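Local atomic coordinates of archaeal flagellar ATP-binding protein FlaH (Methanocaldococcus jannaschii DSM 2661, PDB entry 4WIA), a protein that is an ATP-binding protein that is probably a component of the archaellum, the archaeal flagellum, and may regulate its assembly. Residues Val42-Arg55 and Phe70-Lys84. Numbering follows the deposited sequence.
Sequences VLCQRLAYGFLQNR and FIKQMNSLNYSINKK. With SO4 (sulfate ion), chain G; SO4 (sulfate ion), chain J.
Gln73 and Gln45 make one of two hydrogen bonds across the contact, Lys84 and Leu52 the other. Gln73 NE2 donates an N-H to Gln45 OE1 at 2.8 Å, nearly straight at 171°; the acceptor lies in the donor's amide plane, and the two amides are turned steeply against each other. At the far end, Lys84 NZ lies 2.9 Å from Leu52 O, above the carbonyl plane; Arg55 N, part of the Schellman motif closing the helix, reaches the same oxygen from the opposite face. Lys84 NZ and Arg55 NH2 also grip one sulfate, whose charge probably offsets theirs, and Lys84 NZ hydrogen-bonds Ser12 OG of the second subunit.

The axes of helices 42-53 and 70-76 pass 11.2 Å apart at 80°. Met74, a selenomethionine, is bent at chi2, which brings SE within 3.6 Å of Gln45 CG. Val42 CG1 meets Leu77 CD1 at 4.2 Å, and Leu52 CD1 meets Ile81 CG2 at 3.8 Å. The pair lies in a KaiC-like P-loop NTPase fold; helix 40-53 starts with Lys40 and Ser41 of what is probably the Walker A motif, and Val42 probably belongs to the ATP site.

Aromatic contacts centre on Tyr49, whose CG stands anti to the backbone N, directing the ring at residues 79-81. Tyr79 CA sits over one face, 3.7 Å from the ring centroid, a CH-pi contact, while Ile81 CG2 meets the edge. The two tyrosine rings, 26° from parallel, are slid apart with little overlap. Tyr79 OH approaches Arg46 CD at 3.3 Å and is hydrogen-bonded to Ile225 N; a serine in place of Tyr79 would probably leave that amide without its partner and open a gap beside Tyr49 and Arg46. The guanidinium of Arg46 turns instead to Asp14 in a salt bridge.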
ATOM      1  N   VAL A  42      -5.572  12.950  18.651  1.00 43.23           N
ATOM      2  CA  VAL A  42      -4.444  12.144  18.106  1.00 43.72           C
ATOM      3  C   VAL A  42      -4.893  10.761  17.641  1.00 42.37           C
ATOM      4  O   VAL A  42      -4.476  10.269  16.618  1.00 40.86           O
ATOM      5  CB  VAL A  42      -3.304  12.031  19.116  1.00 46.62           C
ATOM      6  CG1 VAL A  42      -2.296  11.021  18.649  1.00 50.15           C
ATOM      7  CG2 VAL A  42      -2.626  13.372  19.280  1.00 48.56           C
ATOM      8  N   LEU A  43      -5.853  10.184  18.348  1.00 43.07           N
ATOM      9  CA  LEU A  43      -6.397   8.908  17.940  1.00 42.48           C
ATOM     10  C   LEU A  43      -7.121   9.021  16.639  1.00 42.59           C
ATOM     11  O   LEU A  43      -6.973   8.144  15.787  1.00 40.58           O
ATOM     12  CB  LEU A  43      -7.349   8.425  18.993  1.00 49.10           C
ATOM     13  CG  LEU A  43      -7.650   6.954  19.068  1.00 55.49           C
ATOM     14  CD1 LEU A  43      -6.371   6.131  19.224  1.00 56.98           C
ATOM     15  CD2 LEU A  43      -8.596   6.690  20.230  1.00 59.16           C
ATOM     16  N   CYS A  44      -7.898  10.121  16.448  1.00 41.38           N
ATOM     17  CA  CYS A  44      -8.588  10.338  15.164  1.00 38.72           C
ATOM     18  C   CYS A  44      -7.609  10.500  14.069  1.00 37.23           C
ATOM     19  O   CYS A  44      -7.814  10.053  12.969  1.00 35.90           O
ATOM     20  CB  CYS A  44      -9.478  11.625  15.214  1.00 43.10           C
ATOM     21  SG  CYS A  44     -10.935  11.448  16.264  1.00 42.01           S
ATOM     22  N   GLN A  45      -6.513  11.174  14.392  1.00 40.20           N
ATOM     23  CA  GLN A  45      -5.433  11.451  13.420  1.00 41.46           C
ATOM     24  C   GLN A  45      -4.708  10.192  12.976  1.00 39.09           C
ATOM     25  O   GLN A  45      -4.482  10.013  11.783  1.00 36.89           O
ATOM     26  CB  GLN A  45      -4.484  12.467  14.019  1.00 42.76           C
ATOM     27  CG  GLN A  45      -5.093  13.840  14.005  1.00 42.57           C
ATOM     28  CD  GLN A  45      -4.553  14.787  15.052  1.00 50.26           C
ATOM     29  OE1 GLN A  45      -3.471  14.599  15.631  1.00 50.83           O
ATOM     30  NE2 GLN A  45      -5.312  15.885  15.269  1.00 57.84           N
ATOM     31  N   ARG A  46      -4.410   9.304  13.937  1.00 36.93           N
ATOM     32  CA  ARG A  46      -3.826   7.989  13.623  1.00 38.10           C
ATOM     33  C   ARG A  46      -4.776   7.179  12.738  1.00 35.00           C
ATOM     34  O   ARG A  46      -4.350   6.534  11.748  1.00 33.49           O
ATOM     35  CB  ARG A  46      -3.521   7.207  14.900  1.00 37.91           C
ATOM     36  CG  ARG A  46      -3.356   5.689  14.716  1.00 37.94           C
ATOM     37  CD  ARG A  46      -2.106   5.361  13.901  1.00 37.06           C
ATOM     38  NE  ARG A  46      -1.926   3.920  13.698  1.00 38.99           N
ATOM     39  CZ  ARG A  46      -2.529   3.188  12.765  1.00 38.46           C
ATOM     40  NH1 ARG A  46      -3.420   3.725  11.950  1.00 35.91           N
ATOM     41  NH2 ARG A  46      -2.238   1.909  12.646  1.00 37.05           N
ATOM     42  N   LEU A  47      -6.049   7.176  13.112  1.00 33.48           N
ATOM     43  CA  LEU A  47      -7.016   6.417  12.294  1.00 33.22           C
ATOM     44  C   LEU A  47      -7.100   6.984  10.892  1.00 34.16           C
ATOM     45  O   LEU A  47      -7.062   6.252   9.906  1.00 32.84           O
ATOM     46  CB  LEU A  47      -8.373   6.417  12.974  1.00 33.80           C
ATOM     47  CG  LEU A  47      -8.361   5.544  14.233  1.00 36.97           C
ATOM     48  CD1 LEU A  47      -9.630   5.732  15.040  1.00 37.46           C
ATOM     49  CD2 LEU A  47      -8.172   4.061  13.890  1.00 37.57           C
ATOM     50  N   ALA A  48      -7.201   8.322  10.791  1.00 36.54           N
ATOM     51  CA  ALA A  48      -7.256   8.964   9.491  1.00 36.33           C
ATOM     52  C   ALA A  48      -6.045   8.661   8.635  1.00 36.62           C
ATOM     53  O   ALA A  48      -6.170   8.305   7.474  1.00 37.92           O
ATOM     54  CB  ALA A  48      -7.419  10.475   9.655  1.00 38.84           C
ATOM     55  N   TYR A  49      -4.847   8.776   9.203  1.00 37.85           N
ATOM     56  CA  TYR A  49      -3.633   8.408   8.446  1.00 36.37           C
ATOM     57  C   TYR A  49      -3.620   6.962   7.985  1.00 36.61           C
ATOM     58  O   TYR A  49      -3.252   6.682   6.849  1.00 40.84           O
ATOM     59  CB  TYR A  49      -2.395   8.721   9.271  1.00 37.61           C
ATOM     60  CG  TYR A  49      -1.085   8.636   8.497  1.00 37.19           C
ATOM     61  CD1 TYR A  49      -0.774   9.574   7.549  1.00 36.82           C
ATOM     62  CD2 TYR A  49      -0.192   7.591   8.700  1.00 38.70           C
ATOM     63  CE1 TYR A  49       0.383   9.485   6.824  1.00 37.29           C
ATOM     64  CE2 TYR A  49       1.001   7.504   7.983  1.00 39.50           C
ATOM     65  CZ  TYR A  49       1.276   8.452   7.056  1.00 39.38           C
ATOM     66  OH  TYR A  49       2.422   8.350   6.376  1.00 42.96           O
ATOM     67  N   GLY A  50      -4.009   6.027   8.864  1.00 38.96           N
ATOM     68  CA  GLY A  50      -4.148   4.602   8.478  1.00 38.64           C
ATOM     69  C   GLY A  50      -5.085   4.380   7.292  1.00 38.69           C
ATOM     70  O   GLY A  50      -4.701   3.802   6.305  1.00 37.42           O
ATOM     71  N   PHE A  51      -6.325   4.883   7.397  1.00 36.83           N
ATOM     72  CA  PHE A  51      -7.264   4.789   6.295  1.00 36.14           C
ATOM     73  C   PHE A  51      -6.667   5.364   5.003  1.00 37.67           C
ATOM     74  O   PHE A  51      -6.714   4.733   3.943  1.00 37.41           O
ATOM     75  CB  PHE A  51      -8.557   5.575   6.626  1.00 36.88           C
ATOM     76  CG  PHE A  51      -9.435   4.934   7.676  1.00 35.10           C
ATOM     77  CD1 PHE A  51      -9.858   3.646   7.534  1.00 36.81           C
ATOM     78  CD2 PHE A  51      -9.865   5.645   8.763  1.00 37.04           C
ATOM     79  CE1 PHE A  51     -10.674   3.077   8.468  1.00 36.16           C
ATOM     80  CE2 PHE A  51     -10.692   5.096   9.721  1.00 36.04           C
ATOM     81  CZ  PHE A  51     -11.055   3.776   9.598  1.00 35.95           C
ATOM     82  N   LEU A  52      -6.108   6.567   5.077  1.00 35.55           N
ATOM     83  CA  LEU A  52      -5.575   7.179   3.876  1.00 37.74           C
ATOM     84  C   LEU A  52      -4.448   6.360   3.240  1.00 38.49           C
ATOM     85  O   LEU A  52      -4.367   6.238   2.016  1.00 38.95           O
ATOM     86  CB  LEU A  52      -5.062   8.580   4.168  1.00 39.23           C
ATOM     87  CG  LEU A  52      -6.132   9.608   4.445  1.00 37.96           C
ATOM     88  CD1 LEU A  52      -5.497  10.811   5.114  1.00 39.40           C
ATOM     89  CD2 LEU A  52      -6.789  10.025   3.134  1.00 39.28           C
ATOM     90  N   GLN A  53      -3.556   5.803   4.056  1.00 39.83           N
ATOM     91  CA  GLN A  53      -2.450   5.019   3.514  1.00 39.98           C
ATOM     92  C   GLN A  53      -2.964   3.731   2.918  1.00 41.81           C
ATOM     93  O   GLN A  53      -2.327   3.158   2.051  1.00 44.29           O
ATOM     94  CB  GLN A  53      -1.438   4.692   4.631  1.00 42.95           C
ATOM     95  CG  GLN A  53      -0.657   5.894   5.110  1.00 41.17           C
ATOM     96  CD  GLN A  53       0.176   6.433   3.999  1.00 43.26           C
ATOM     97  OE1 GLN A  53       0.905   5.711   3.354  1.00 50.08           O
ATOM     98  NE2 GLN A  53       0.072   7.669   3.756  1.00 44.73           N
ATOM     99  N   ASN A  54      -4.102   3.246   3.392  1.00 39.81           N
ATOM    100  CA  ASN A  54      -4.673   2.037   2.821  1.00 43.93           C
ATOM    101  C   ASN A  54      -5.717   2.286   1.722  1.00 44.38           C
ATOM    102  O   ASN A  54      -6.504   1.415   1.430  1.00 41.91           O
ATOM    103  CB  ASN A  54      -5.223   1.166   3.945  1.00 42.48           C
ATOM    104  CG  ASN A  54      -4.097   0.521   4.715  1.00 43.42           C
ATOM    105  OD1 ASN A  54      -3.643  -0.516   4.343  1.00 46.77           O
ATOM    106  ND2 ASN A  54      -3.662   1.135   5.797  1.00 43.53           N
ATOM    107  N   ARG A  55      -5.690   3.482   1.141  1.00 48.13           N
ATOM    108  CA  ARG A  55      -6.445   3.831  -0.085  1.00 48.12           C
ATOM    109  C   ARG A  55      -7.931   4.081   0.164  1.00 45.68           C
ATOM    110  O   ARG A  55      -8.729   3.986  -0.751  1.00 43.38           O
ATOM    111  CB  ARG A  55      -6.269   2.788  -1.188  1.00 49.11           C
ATOM    112  CG  ARG A  55      -4.813   2.423  -1.495  1.00 52.56           C
ATOM    113  CD  ARG A  55      -4.065   3.628  -2.028  1.00 51.42           C
ATOM    114  NE  ARG A  55      -2.662   3.345  -2.123  1.00 50.72           N
ATOM    115  CZ  ARG A  55      -1.737   4.132  -2.678  1.00 52.42           C
ATOM    116  NH1 ARG A  55      -0.473   3.746  -2.638  1.00 54.83           N
ATOM    117  NH2 ARG A  55      -2.034   5.239  -3.318  1.00 49.22           N
ATOM    118  N   PHE A  70      -3.455  22.024  11.346  1.00 51.64           N
ATOM    119  CA  PHE A  70      -3.640  20.597  11.120  1.00 49.01           C
ATOM    120  C   PHE A  70      -2.429  19.981  10.364  1.00 50.28           C
ATOM    121  O   PHE A  70      -1.907  18.914  10.742  1.00 44.08           O
ATOM    122  CB  PHE A  70      -4.933  20.341  10.363  1.00 44.48           C
ATOM    123  CG  PHE A  70      -5.241  18.911  10.163  1.00 43.99           C
ATOM    124  CD1 PHE A  70      -5.708  18.144  11.225  1.00 45.28           C
ATOM    125  CD2 PHE A  70      -5.082  18.295   8.931  1.00 42.43           C
ATOM    126  CE1 PHE A  70      -6.006  16.778  11.055  1.00 43.09           C
ATOM    127  CE2 PHE A  70      -5.354  16.948   8.788  1.00 40.54           C
ATOM    128  CZ  PHE A  70      -5.793  16.187   9.837  1.00 38.94           C
ATOM    129  N   ILE A  71      -1.995  20.638   9.308  1.00 49.42           N
ATOM    130  CA  ILE A  71      -0.852  20.127   8.599  1.00 52.47           C
ATOM    131  C   ILE A  71       0.375  20.031   9.533  1.00 56.70           C
ATOM    132  O   ILE A  71       1.094  19.026   9.507  1.00 57.56           O
ATOM    133  CB  ILE A  71      -0.549  20.981   7.386  1.00 57.31           C
ATOM    134  CG1 ILE A  71      -1.621  20.753   6.327  1.00 56.38           C
ATOM    135  CG2 ILE A  71       0.834  20.668   6.807  1.00 61.29           C
ATOM    136  CD1 ILE A  71      -1.699  21.908   5.360  1.00 61.33           C
ATOM    137  N   LYS A  72       0.601  21.057  10.358  1.00 53.52           N
ATOM    138  CA  LYS A  72       1.702  21.015  11.275  1.00 55.67           C
ATOM    139  C   LYS A  72       1.528  19.888  12.282  1.00 55.11           C
ATOM    140  O   LYS A  72       2.504  19.227  12.612  1.00 54.89           O
ATOM    141  CB  LYS A  72       1.886  22.312  12.064  1.00 58.14           C
ATOM    142  CG  LYS A  72       1.877  23.524  11.187  1.00 60.54           C
ATOM    143  CD  LYS A  72       2.732  24.607  11.739  1.00 64.46           C
ATOM    144  CE  LYS A  72       2.025  25.674  12.526  1.00 65.59           C
ATOM    145  NZ  LYS A  72       2.841  26.915  12.412  1.00 69.91           N
ATOM    146  N   GLN A  73       0.319  19.746  12.820  1.00 49.67           N
ATOM    147  CA  GLN A  73       0.061  18.757  13.832  1.00 51.08           C
ATOM    148  C   GLN A  73       0.263  17.342  13.255  1.00 49.09           C
ATOM    149  O   GLN A  73       0.968  16.530  13.849  1.00 48.55           O
ATOM    150  CB  GLN A  73      -1.346  18.888  14.358  1.00 48.59           C
ATOM    151  CG  GLN A  73      -1.868  17.621  14.994  1.00 49.03           C
ATOM    152  CD  GLN A  73      -1.259  17.344  16.342  1.00 51.52           C
ATOM    153  OE1 GLN A  73      -0.419  18.096  16.805  1.00 57.96           O
ATOM    154  NE2 GLN A  73      -1.692  16.278  17.001  1.00 51.53           N
HETATM  155  N   MSE A  74      -0.245  17.116  12.041  1.00 46.72           N
HETATM  156  CA  MSE A  74       0.006  15.865  11.335  1.00 45.38           C
HETATM  157  C   MSE A  74       1.495  15.691  11.056  1.00 46.62           C
HETATM  158  O   MSE A  74       2.071  14.634  11.282  1.00 52.98           O
HETATM  159  CB  MSE A  74      -0.782  15.747  10.046  1.00 40.99           C
HETATM  160  CG  MSE A  74      -2.230  15.766  10.378  1.00 40.33           C
HETATM  161 SE   MSE A  74      -2.865  14.128  11.247  1.00 43.41          SE
HETATM  162  CE  MSE A  74      -3.175  13.034   9.650  1.00 34.84           C
ATOM    163  N   ASN A  75       2.172  16.716  10.613  1.00 47.16           N
ATOM    164  CA  ASN A  75       3.587  16.584  10.354  1.00 49.18           C
ATOM    165  C   ASN A  75       4.382  16.264  11.636  1.00 51.01           C
ATOM    166  O   ASN A  75       5.373  15.519  11.608  1.00 50.78           O
ATOM    167  CB  ASN A  75       4.121  17.875   9.731  1.00 52.08           C
ATOM    168  CG  ASN A  75       5.584  17.782   9.458  1.00 55.41           C
ATOM    169  OD1 ASN A  75       6.386  18.388  10.150  1.00 62.10           O
ATOM    170  ND2 ASN A  75       5.939  17.050   8.441  1.00 53.46           N
ATOM    171  N   SER A  76       3.930  16.827  12.757  1.00 51.46           N
ATOM    172  CA  SER A  76       4.630  16.685  14.026  1.00 52.50           C
ATOM    173  C   SER A  76       4.574  15.222  14.490  1.00 52.00           C
ATOM    174  O   SER A  76       5.480  14.766  15.127  1.00 51.69           O
ATOM    175  CB  SER A  76       4.019  17.558  15.112  1.00 53.27           C
ATOM    176  OG  SER A  76       2.731  17.062  15.497  1.00 52.41           O
ATOM    177  N   LEU A  77       3.513  14.527  14.121  1.00 50.51           N
ATOM    178  CA  LEU A  77       3.362  13.108  14.379  1.00 51.39           C
ATOM    179  C   LEU A  77       3.922  12.207  13.272  1.00 51.84           C
ATOM    180  O   LEU A  77       3.854  10.958  13.357  1.00 52.20           O
ATOM    181  CB  LEU A  77       1.872  12.791  14.541  1.00 48.97           C
ATOM    182  CG  LEU A  77       1.238  13.584  15.680  1.00 52.67           C
ATOM    183  CD1 LEU A  77      -0.235  13.315  15.777  1.00 54.35           C
ATOM    184  CD2 LEU A  77       1.880  13.323  17.023  1.00 58.80           C
ATOM    185  N   ASN A  78       4.505  12.801  12.244  1.00 51.87           N
ATOM    186  CA  ASN A  78       4.929  12.006  11.133  1.00 53.50           C
ATOM    187  C   ASN A  78       3.806  11.234  10.503  1.00 51.28           C
ATOM    188  O   ASN A  78       3.975  10.110  10.053  1.00 46.85           O
ATOM    189  CB  ASN A  78       6.011  11.038  11.596  1.00 57.90           C
ATOM    190  CG  ASN A  78       7.115  10.957  10.597  1.00 66.78           C
ATOM    191  OD1 ASN A  78       8.160  11.696  10.683  1.00 70.03           O
ATOM    192  ND2 ASN A  78       6.832  10.232   9.538  1.00 65.17           N
ATOM    193  N   TYR A  79       2.644  11.883  10.433  1.00 50.27           N
ATOM    194  CA  TYR A  79       1.531  11.390   9.693  1.00 46.06           C
ATOM    195  C   TYR A  79       1.275  12.400   8.604  1.00 49.64           C
ATOM    196  O   TYR A  79       0.120  12.832   8.438  1.00 50.73           O
ATOM    197  CB  TYR A  79       0.248  11.353  10.552  1.00 45.18           C
ATOM    198  CG  TYR A  79       0.189  10.373  11.676  1.00 45.62           C
ATOM    199  CD1 TYR A  79       0.906   9.173  11.640  1.00 47.31           C
ATOM    200  CD2 TYR A  79      -0.557  10.655  12.812  1.00 44.91           C
ATOM    201  CE1 TYR A  79       0.829   8.264  12.664  1.00 44.73           C
ATOM    202  CE2 TYR A  79      -0.596   9.767  13.880  1.00 44.00           C
ATOM    203  CZ  TYR A  79       0.093   8.571  13.786  1.00 43.76           C
ATOM    204  OH  TYR A  79       0.079   7.685  14.840  1.00 43.70           O
ATOM    205  N   SER A  80       2.270  12.767   7.823  1.00 50.57           N
ATOM    206  CA  SER A  80       2.078  13.896   6.955  1.00 53.95           C
ATOM    207  C   SER A  80       1.078  13.583   5.796  1.00 54.31           C
ATOM    208  O   SER A  80       1.043  12.502   5.228  1.00 49.23           O
ATOM    209  CB  SER A  80       3.422  14.485   6.505  1.00 60.84           C
ATOM    210  OG  SER A  80       3.922  13.766   5.394  1.00 62.25           O
ATOM    211  N   ILE A  81       0.184  14.543   5.523  1.00 54.66           N
ATOM    212  CA  ILE A  81      -0.941  14.297   4.603  1.00 46.57           C
ATOM    213  C   ILE A  81      -1.082  15.348   3.497  1.00 52.15           C
ATOM    214  O   ILE A  81      -2.171  15.566   2.968  1.00 53.46           O
ATOM    215  CB  ILE A  81      -2.225  14.161   5.378  1.00 43.16           C
ATOM    216  CG1 ILE A  81      -2.388  15.195   6.524  1.00 41.90           C
ATOM    217  CG2 ILE A  81      -2.302  12.736   5.971  1.00 40.66           C
ATOM    218  CD1 ILE A  81      -2.392  16.659   6.157  1.00 45.75           C
ATOM    219  N   ASN A  82       0.035  15.968   3.120  1.00 53.41           N
ATOM    220  CA  ASN A  82       0.048  16.998   2.109  1.00 53.28           C
ATOM    221  C   ASN A  82      -0.471  16.543   0.779  1.00 50.49           C
ATOM    222  O   ASN A  82      -1.293  17.208   0.158  1.00 47.41           O
ATOM    223  CB  ASN A  82       1.494  17.483   1.912  1.00 59.83           C
ATOM    224  CG  ASN A  82       2.076  18.020   3.179  1.00 65.02           C
ATOM    225  OD1 ASN A  82       3.038  17.461   3.754  1.00 77.86           O
ATOM    226  ND2 ASN A  82       1.480  19.084   3.665  1.00 77.27           N
ATOM    227  N   LYS A  83       0.080  15.453   0.288  1.00 49.66           N
ATOM    228  CA  LYS A  83      -0.355  14.930  -0.991  1.00 51.54           C
ATOM    229  C   LYS A  83      -1.797  14.481  -0.987  1.00 46.95           C
ATOM    230  O   LYS A  83      -2.477  14.590  -2.018  1.00 48.76           O
ATOM    231  CB  LYS A  83       0.534  13.812  -1.501  1.00 56.18           C
ATOM    232  CG  LYS A  83       1.767  14.380  -2.155  1.00 63.33           C
ATOM    233  CD  LYS A  83       2.426  13.391  -3.080  1.00 72.12           C
ATOM    234  CE  LYS A  83       3.352  14.109  -4.038  1.00 84.03           C
ATOM    235  NZ  LYS A  83       4.035  13.126  -4.919  1.00 97.84           N
ATOM    236  N   LYS A  84      -2.260  13.983   0.134  1.00 44.24           N
ATOM    237  CA  LYS A  84      -3.612  13.505   0.229  1.00 45.01           C
ATOM    238  C   LYS A  84      -4.581  14.709   0.201  1.00 45.74           C
ATOM    239  O   LYS A  84      -5.650  14.614  -0.391  1.00 46.77           O
ATOM    240  CB  LYS A  84      -3.809  12.702   1.504  1.00 43.73           C
ATOM    241  CG  LYS A  84      -2.990  11.407   1.593  1.00 42.77           C
ATOM    242  CD  LYS A  84      -3.546  10.344   0.668  1.00 43.62           C
ATOM    243  CE  LYS A  84      -2.770   9.057   0.749  1.00 46.15           C
ATOM    244  NZ  LYS A  84      -3.401   7.971  -0.069  1.00 47.67           N
TER
HETATM  245  S   SO4 G 304       3.571  14.308   1.915  1.00 79.19           S
HETATM  246  O1  SO4 G 304       3.093  14.605   3.242  1.00 58.33           O
HETATM  247  O2  SO4 G 304       4.288  13.067   1.953  1.00 73.65           O
HETATM  248  O3  SO4 G 304       4.425  15.383   1.456  1.00 70.27           O
HETATM  249  O4  SO4 G 304       2.558  14.016   0.942  1.00 76.23           O
HETATM  250  S   SO4 J 301      -3.963   8.177  -3.719  1.00 45.14           S
HETATM  251  O1  SO4 J 301      -3.059   8.158  -4.916  1.00 33.10           O
HETATM  252  O2  SO4 J 301      -4.173   6.768  -3.230  1.00 47.09           O
HETATM  253  O3  SO4 J 301      -3.606   8.970  -2.560  1.00 36.72           O
HETATM  254  O4  SO4 J 301      -5.272   8.694  -4.277  1.00 53.41           O